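Local coordinates for acyltransferase (Streptococcus pneumoniae, PDB 5UG1), which probably transfers acetyl groups onto peptidoglycan, as the C-terminal catalytic domain of the O-acetyltransferase OatA, at residues 123-137 / 155-167. Sequence-based numbering, arbitrary orientation.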
ATOM      1  N   THR A 123       6.776   7.990   1.520  1.00 22.01           N
ATOM      2  CA  THR A 123       6.693   8.079   0.070  1.00 20.12           C
ATOM      3  C   THR A 123       5.367   7.484  -0.390  1.00 25.22           C
ATOM      4  O   THR A 123       4.930   6.454   0.134  1.00 19.68           O
ATOM      5  CB  THR A 123       7.871   7.311  -0.597  1.00 21.57           C
ATOM      6  OG1 THR A 123       9.131   7.857  -0.166  1.00 26.34           O
ATOM      7  CG2 THR A 123       7.764   7.352  -2.119  1.00 22.70           C
ATOM      8  N   ILE A 124       4.730   8.120  -1.394  1.00 28.04           N
ATOM      9  CA  ILE A 124       3.447   7.644  -1.910  1.00 27.48           C
ATOM     10  C   ILE A 124       3.690   6.609  -3.002  1.00 24.45           C
ATOM     11  O   ILE A 124       4.651   6.706  -3.771  1.00 23.30           O
ATOM     12  CB  ILE A 124       2.588   8.813  -2.433  1.00 25.25           C
ATOM     13  CG1 ILE A 124       1.095   8.438  -2.423  1.00 19.19           C
ATOM     14  CG2 ILE A 124       3.026   9.233  -3.842  1.00 25.90           C
ATOM     15  CD1 ILE A 124       0.545   8.201  -1.025  1.00 20.39           C
ATOM     16  N   ALA A 125       2.827   5.595  -3.039  1.00 24.38           N
ATOM     17  CA  ALA A 125       2.686   4.670  -4.163  1.00 28.00           C
ATOM     18  C   ALA A 125       1.229   4.778  -4.607  1.00 28.27           C
ATOM     19  O   ALA A 125       0.350   4.139  -4.015  1.00 24.72           O
ATOM     20  CB  ALA A 125       3.061   3.244  -3.769  1.00 22.80           C
ATOM     21  N   ASP A 126       0.967   5.587  -5.642  1.00 28.20           N
ATOM     22  CA  ASP A 126      -0.393   6.067  -5.923  1.00 24.62           C
ATOM     23  C   ASP A 126      -1.131   5.104  -6.858  1.00 27.99           C
ATOM     24  O   ASP A 126      -1.436   5.397  -8.021  1.00 23.19           O
ATOM     25  CB  ASP A 126      -0.355   7.476  -6.493  1.00 22.05           C
ATOM     26  CG  ASP A 126      -1.637   8.241  -6.219  1.00 23.34           C
ATOM     27  OD1 ASP A 126      -2.666   7.594  -5.917  1.00 23.21           O
ATOM     28  OD2 ASP A 126      -1.614   9.493  -6.293  1.00 25.39           O
ATOM     29  N   TRP A 127      -1.421   3.926  -6.305  1.00 19.74           N
ATOM     30  CA  TRP A 127      -2.240   2.947  -7.008  1.00 17.47           C
ATOM     31  C   TRP A 127      -3.579   3.542  -7.436  1.00 25.02           C
ATOM     32  O   TRP A 127      -4.063   3.273  -8.543  1.00 29.91           O
ATOM     33  CB  TRP A 127      -2.444   1.734  -6.103  1.00 15.78           C
ATOM     34  CG  TRP A 127      -3.511   0.776  -6.557  1.00 21.46           C
ATOM     35  CD1 TRP A 127      -4.677   0.478  -5.910  1.00 21.10           C
ATOM     36  CD2 TRP A 127      -3.500  -0.011  -7.753  1.00 22.54           C
ATOM     37  NE1 TRP A 127      -5.395  -0.447  -6.634  1.00 23.46           N
ATOM     38  CE2 TRP A 127      -4.690  -0.765  -7.767  1.00 23.26           C
ATOM     39  CE3 TRP A 127      -2.595  -0.152  -8.816  1.00 26.10           C
ATOM     40  CZ2 TRP A 127      -5.005  -1.647  -8.811  1.00 21.51           C
ATOM     41  CZ3 TRP A 127      -2.911  -1.036  -9.849  1.00 22.01           C
ATOM     42  CH2 TRP A 127      -4.103  -1.764  -9.838  1.00 18.58           C
ATOM     43  N   ASN A 128      -4.197   4.341  -6.563  1.00 20.11           N
ATOM     44  CA  ASN A 128      -5.446   5.019  -6.904  1.00 22.69           C
ATOM     45  C   ASN A 128      -5.330   5.774  -8.226  1.00 25.78           C
ATOM     46  O   ASN A 128      -6.186   5.648  -9.106  1.00 20.29           O
ATOM     47  CB  ASN A 128      -5.831   5.976  -5.770  1.00 24.61           C
ATOM     48  CG  ASN A 128      -7.109   6.737  -6.046  1.00 24.84           C
ATOM     49  OD1 ASN A 128      -7.100   7.766  -6.727  1.00 25.65           O
ATOM     50  ND2 ASN A 128      -8.218   6.244  -5.498  1.00 23.63           N
ATOM     51  N   GLN A 129      -4.269   6.567  -8.382  1.00 21.57           N
ATOM     52  CA  GLN A 129      -4.096   7.322  -9.618  1.00 24.43           C
ATOM     53  C   GLN A 129      -3.837   6.402 -10.804  1.00 24.71           C
ATOM     54  O   GLN A 129      -4.410   6.607 -11.881  1.00 28.92           O
ATOM     55  CB  GLN A 129      -2.960   8.329  -9.459  1.00 26.84           C
ATOM     56  CG  GLN A 129      -2.520   8.974 -10.757  1.00 49.00           C
ATOM     57  CD  GLN A 129      -1.522  10.091 -10.522  1.00 65.49           C
ATOM     58  OE1 GLN A 129      -0.777  10.075  -9.540  1.00 67.64           O
ATOM     59  NE2 GLN A 129      -1.513  11.078 -11.412  1.00 77.03           N
ATOM     60  N   VAL A 130      -2.988   5.380 -10.626  1.00 23.43           N
ATOM     61  CA  VAL A 130      -2.651   4.467 -11.720  1.00 28.50           C
ATOM     62  C   VAL A 130      -3.878   3.663 -12.148  1.00 29.47           C
ATOM     63  O   VAL A 130      -4.173   3.530 -13.347  1.00 23.71           O
ATOM     64  CB  VAL A 130      -1.479   3.557 -11.304  1.00 29.55           C
ATOM     65  CG1 VAL A 130      -1.376   2.306 -12.207  1.00 24.16           C
ATOM     66  CG2 VAL A 130      -0.169   4.348 -11.327  1.00 25.52           C
ATOM     67  N   ALA A 131      -4.627   3.139 -11.166  1.00 20.04           N
ATOM     68  CA  ALA A 131      -5.819   2.346 -11.454  1.00 19.09           C
ATOM     69  C   ALA A 131      -6.822   3.106 -12.307  1.00 20.99           C
ATOM     70  O   ALA A 131      -7.470   2.520 -13.177  1.00 29.65           O
ATOM     71  CB  ALA A 131      -6.487   1.914 -10.158  1.00 18.45           C
ATOM     72  N   LYS A 132      -6.984   4.406 -12.061  1.00 31.41           N
ATOM     73  CA  LYS A 132      -7.928   5.180 -12.855  1.00 24.79           C
ATOM     74  C   LYS A 132      -7.479   5.312 -14.302  1.00 30.27           C
ATOM     75  O   LYS A 132      -8.309   5.587 -15.177  1.00 29.67           O
ATOM     76  CB  LYS A 132      -8.128   6.564 -12.245  1.00 26.04           C
ATOM     77  CG  LYS A 132      -8.749   6.544 -10.883  1.00 27.60           C
ATOM     78  CD  LYS A 132      -8.803   7.949 -10.317  1.00 30.38           C
ATOM     79  CE  LYS A 132      -9.393   7.966  -8.921  1.00 27.97           C
ATOM     80  NZ  LYS A 132      -9.105   9.252  -8.238  1.00 28.54           N
ATOM     81  N   GLU A 133      -6.194   5.110 -14.575  1.00 27.65           N
ATOM     82  CA  GLU A 133      -5.667   5.297 -15.917  1.00 34.88           C
ATOM     83  C   GLU A 133      -5.791   4.053 -16.780  1.00 30.00           C
ATOM     84  O   GLU A 133      -5.432   4.102 -17.958  1.00 32.54           O
ATOM     85  CB  GLU A 133      -4.198   5.712 -15.865  1.00 39.53           C
ATOM     86  CG  GLU A 133      -3.921   7.099 -15.334  1.00 48.69           C
ATOM     87  CD  GLU A 133      -2.472   7.500 -15.568  1.00 65.72           C
ATOM     88  OE1 GLU A 133      -2.217   8.289 -16.509  1.00 74.01           O
ATOM     89  OE2 GLU A 133      -1.587   6.999 -14.831  1.00 67.62           O
ATOM     90  N   HIS A 134      -6.289   2.951 -16.238  1.00 29.53           N
ATOM     91  CA  HIS A 134      -6.264   1.659 -16.922  1.00 30.84           C
ATOM     92  C   HIS A 134      -7.619   0.989 -16.816  1.00 30.00           C
ATOM     93  O   HIS A 134      -7.760  -0.049 -16.161  1.00 29.52           O
ATOM     94  CB  HIS A 134      -5.175   0.764 -16.338  1.00 26.67           C
ATOM     95  CG  HIS A 134      -3.794   1.270 -16.594  1.00 27.84           C
ATOM     96  ND1 HIS A 134      -3.108   0.989 -17.756  1.00 28.74           N
ATOM     97  CD2 HIS A 134      -2.974   2.044 -15.845  1.00 27.98           C
ATOM     98  CE1 HIS A 134      -1.921   1.568 -17.710  1.00 31.69           C
ATOM     99  NE2 HIS A 134      -1.816   2.217 -16.562  1.00 29.66           N
ATOM    100  N   PRO A 135      -8.636   1.547 -17.474  1.00 29.69           N
ATOM    101  CA  PRO A 135      -9.965   0.917 -17.420  1.00 33.02           C
ATOM    102  C   PRO A 135      -9.964  -0.524 -17.896  1.00 35.02           C
ATOM    103  O   PRO A 135     -10.812  -1.309 -17.454  1.00 35.77           O
ATOM    104  CB  PRO A 135     -10.814   1.812 -18.338  1.00 37.45           C
ATOM    105  CG  PRO A 135      -9.826   2.438 -19.266  1.00 34.58           C
ATOM    106  CD  PRO A 135      -8.586   2.655 -18.442  1.00 31.28           C
ATOM    107  N   GLU A 136      -9.025  -0.904 -18.772  1.00 35.73           N
ATOM    108  CA  GLU A 136      -9.044  -2.250 -19.336  1.00 36.81           C
ATOM    109  C   GLU A 136      -8.851  -3.317 -18.265  1.00 36.67           C
ATOM    110  O   GLU A 136      -9.347  -4.442 -18.412  1.00 37.52           O
ATOM    111  CB  GLU A 136      -7.976  -2.387 -20.429  1.00 39.50           C
ATOM    112  CG  GLU A 136      -6.525  -2.414 -19.940  1.00 40.12           C
ATOM    113  CD  GLU A 136      -5.970  -1.038 -19.568  1.00 39.06           C
ATOM    114  OE1 GLU A 136      -6.734  -0.055 -19.555  1.00 42.92           O
ATOM    115  OE2 GLU A 136      -4.759  -0.943 -19.283  1.00 38.90           O
ATOM    116  N   ILE A 137      -8.156  -2.993 -17.171  1.00 25.71           N
ATOM    117  CA  ILE A 137      -7.985  -4.004 -16.131  1.00 23.13           C
ATOM    118  C   ILE A 137      -9.184  -4.076 -15.202  1.00 25.71           C
ATOM    119  O   ILE A 137      -9.168  -4.868 -14.255  1.00 31.34           O
ATOM    120  CB  ILE A 137      -6.689  -3.783 -15.318  1.00 27.04           C
ATOM    121  CG1 ILE A 137      -6.787  -2.543 -14.418  1.00 23.72           C
ATOM    122  CG2 ILE A 137      -5.472  -3.719 -16.253  1.00 25.26           C
ATOM    123  CD1 ILE A 137      -5.565  -2.371 -13.498  1.00 21.03           C
ATOM    124  N   ALA A 155      -1.713  -8.274 -16.246  1.00 30.71           N
ATOM    125  CA  ALA A 155      -1.434  -6.874 -16.555  1.00 32.31           C
ATOM    126  C   ALA A 155      -1.738  -5.987 -15.359  1.00 24.04           C
ATOM    127  O   ALA A 155      -0.942  -5.115 -14.997  1.00 29.83           O
ATOM    128  CB  ALA A 155      -2.236  -6.428 -17.776  1.00 29.55           C
ATOM    129  N   GLY A 156      -2.885  -6.209 -14.715  1.00 24.37           N
ATOM    130  CA  GLY A 156      -3.207  -5.433 -13.531  1.00 22.02           C
ATOM    131  C   GLY A 156      -2.212  -5.651 -12.406  1.00 25.94           C
ATOM    132  O   GLY A 156      -1.809  -4.702 -11.725  1.00 19.79           O
ATOM    133  N   ALA A 157      -1.794  -6.902 -12.205  1.00 24.03           N
ATOM    134  CA  ALA A 157      -0.860  -7.198 -11.122  1.00 22.70           C
ATOM    135  C   ALA A 157       0.495  -6.551 -11.374  1.00 28.94           C
ATOM    136  O   ALA A 157       1.142  -6.061 -10.442  1.00 23.64           O
ATOM    137  CB  ALA A 157      -0.711  -8.705 -10.958  1.00 25.14           C
ATOM    138  N   LYS A 158       0.936  -6.552 -12.632  1.00 24.33           N
ATOM    139  CA  LYS A 158       2.209  -5.934 -12.975  1.00 30.64           C
ATOM    140  C   LYS A 158       2.165  -4.422 -12.781  1.00 31.79           C
ATOM    141  O   LYS A 158       3.152  -3.826 -12.331  1.00 28.19           O
ATOM    142  CB  LYS A 158       2.582  -6.290 -14.413  1.00 35.43           C
ATOM    143  CG  LYS A 158       3.976  -5.880 -14.784  1.00 39.89           C
ATOM    144  CD  LYS A 158       4.332  -6.296 -16.184  1.00 48.89           C
ATOM    145  CE  LYS A 158       5.832  -6.168 -16.353  1.00 59.54           C
ATOM    146  NZ  LYS A 158       6.375  -5.136 -15.408  1.00 55.28           N
ATOM    147  N   LEU A 159       1.036  -3.783 -13.119  1.00 24.98           N
ATOM    148  CA  LEU A 159       0.885  -2.355 -12.850  1.00 22.44           C
ATOM    149  C   LEU A 159       0.952  -2.074 -11.360  1.00 25.40           C
ATOM    150  O   LEU A 159       1.570  -1.092 -10.929  1.00 23.11           O
ATOM    151  CB  LEU A 159      -0.445  -1.840 -13.404  1.00 27.96           C
ATOM    152  CG  LEU A 159      -0.532  -1.515 -14.892  1.00 29.20           C
ATOM    153  CD1 LEU A 159      -1.991  -1.436 -15.311  1.00 34.62           C
ATOM    154  CD2 LEU A 159       0.177  -0.207 -15.168  1.00 27.18           C
ATOM    155  N   TYR A 160       0.303  -2.921 -10.562  1.00 19.42           N
ATOM    156  CA  TYR A 160       0.309  -2.738  -9.121  1.00 18.96           C
ATOM    157  C   TYR A 160       1.717  -2.910  -8.563  1.00 23.58           C
ATOM    158  O   TYR A 160       2.194  -2.068  -7.795  1.00 23.22           O
ATOM    159  CB  TYR A 160      -0.676  -3.714  -8.484  1.00 17.80           C
ATOM    160  CG  TYR A 160      -0.886  -3.561  -6.991  1.00 17.31           C
ATOM    161  CD1 TYR A 160      -0.032  -4.174  -6.085  1.00 22.82           C
ATOM    162  CD2 TYR A 160      -1.956  -2.832  -6.493  1.00 18.36           C
ATOM    163  CE1 TYR A 160      -0.220  -4.059  -4.721  1.00 21.62           C
ATOM    164  CE2 TYR A 160      -2.161  -2.712  -5.118  1.00 20.40           C
ATOM    165  CZ  TYR A 160      -1.286  -3.330  -4.238  1.00 26.76           C
ATOM    166  OH  TYR A 160      -1.469  -3.221  -2.875  1.00 26.79           O
ATOM    167  N   ALA A 161       2.415  -3.970  -8.972  1.00 21.93           N
ATOM    168  CA  ALA A 161       3.765  -4.187  -8.469  1.00 24.12           C
ATOM    169  C   ALA A 161       4.712  -3.071  -8.905  1.00 27.62           C
ATOM    170  O   ALA A 161       5.538  -2.605  -8.112  1.00 27.49           O
ATOM    171  CB  ALA A 161       4.284  -5.548  -8.928  1.00 23.09           C
ATOM    172  N   ASP A 162       4.601  -2.622 -10.162  1.00 24.94           N
ATOM    173  CA  ASP A 162       5.518  -1.594 -10.655  1.00 23.24           C
ATOM    174  C   ASP A 162       5.298  -0.258  -9.961  1.00 30.30           C
ATOM    175  O   ASP A 162       6.244   0.527  -9.817  1.00 29.33           O
ATOM    176  CB  ASP A 162       5.377  -1.424 -12.161  1.00 31.53           C
ATOM    177  CG  ASP A 162       6.017  -2.569 -12.943  1.00 50.17           C
ATOM    178  OD1 ASP A 162       6.908  -3.256 -12.391  1.00 54.48           O
ATOM    179  OD2 ASP A 162       5.625  -2.777 -14.114  1.00 56.63           O
ATOM    180  N   THR A 163       4.063   0.027  -9.544  1.00 26.98           N
ATOM    181  CA  THR A 163       3.799   1.253  -8.803  1.00 26.31           C
ATOM    182  C   THR A 163       4.591   1.277  -7.504  1.00 22.68           C
ATOM    183  O   THR A 163       5.210   2.287  -7.154  1.00 21.45           O
ATOM    184  CB  THR A 163       2.301   1.378  -8.525  1.00 30.42           C
ATOM    185  OG1 THR A 163       1.583   1.318  -9.762  1.00 31.01           O
ATOM    186  CG2 THR A 163       1.995   2.703  -7.840  1.00 31.17           C
ATOM    187  N   ILE A 164       4.594   0.154  -6.782  1.00 23.67           N
ATOM    188  CA  ILE A 164       5.325   0.072  -5.522  1.00 25.39           C
ATOM    189  C   ILE A 164       6.834   0.074  -5.771  1.00 24.89           C
ATOM    190  O   ILE A 164       7.592   0.743  -5.058  1.00 28.38           O
ATOM    191  CB  ILE A 164       4.844  -1.163  -4.733  1.00 26.94           C
ATOM    192  CG1 ILE A 164       3.423  -0.896  -4.206  1.00 23.85           C
ATOM    193  CG2 ILE A 164       5.785  -1.516  -3.577  1.00 21.48           C
ATOM    194  CD1 ILE A 164       2.700  -2.136  -3.754  1.00 20.56           C
ATOM    195  N   ALA A 165       7.296  -0.650  -6.796  1.00 24.07           N
ATOM    196  CA  ALA A 165       8.718  -0.607  -7.130  1.00 23.75           C
ATOM    197  C   ALA A 165       9.171   0.821  -7.407  1.00 27.41           C
ATOM    198  O   ALA A 165      10.245   1.242  -6.955  1.00 26.45           O
ATOM    199  CB  ALA A 165       9.014  -1.498  -8.338  1.00 26.19           C
ATOM    200  N   THR A 166       8.359   1.591  -8.130  1.00 27.13           N
ATOM    201  CA  THR A 166       8.747   2.965  -8.436  1.00 28.48           C
ATOM    202  C   THR A 166       8.821   3.816  -7.174  1.00 24.25           C
ATOM    203  O   THR A 166       9.723   4.643  -7.039  1.00 28.93           O
ATOM    204  CB  THR A 166       7.776   3.561  -9.448  1.00 30.20           C
ATOM    205  OG1 THR A 166       7.923   2.861 -10.686  1.00 34.88           O
ATOM    206  CG2 THR A 166       8.075   5.031  -9.682  1.00 36.04           C
ATOM    207  N   ALA A 167       7.891   3.620  -6.233  1.00 23.22           N
ATOM    208  CA  ALA A 167       7.961   4.326  -4.955  1.00 21.25           C
ATOM    209  C   ALA A 167       9.209   3.932  -4.159  1.00 26.76           C
ATOM    210  O   ALA A 167       9.865   4.789  -3.558  1.00 26.82           O
ATOM    211  CB  ALA A 167       6.700   4.051  -4.138  1.00 19.32           C
TER
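Y160 turns the edge of its ring, at CD2, to one face of the W127 indole, 3.5 Å from W127 CD2. A131 CB, from W127's own helix, lies over the opposite face. The two aromatic planes stand at 70°, a T-shaped pair, and Y160 CB adds an off-centre CH-pi contact to the six-membered ring. W127 CG, anti to its backbone N (chi1 167°), puts that face against Y160. H134 offers a face to L159: L159 CD1 sits 3.5 Å from the ring centroid, nearly on the normal. H134 ND1 donates to E136 OE2, close to the imidazole plane and on the syn side of the carboxylate, at 3.0 Å. That bond and the L159 methyls over the face probably hold the ring's rotation. V130 O also lies at the ring edge. I137 CD1 packs 3.9 Å from G156 CA.

At the other end, A125 CB meets A167 CB at 3.7 Å, and T163 CG2 lies against the turn at D126. T163 OG1 bonds back to L159 O at 2.7 Å, within its own helix.

Helix 150-171 runs nearly antiparallel to edge strand 122-125 and crosses helix 127-132 at 143°. It packs on one side of the parallel sheet of this atypical alpha/beta hydrolase fold. Y160 also touches V13 of the methanesulfonate pocket. The joint is apolar and aromatic, so shape and CH-pi contacts, not polar bonds, hold these two segments together.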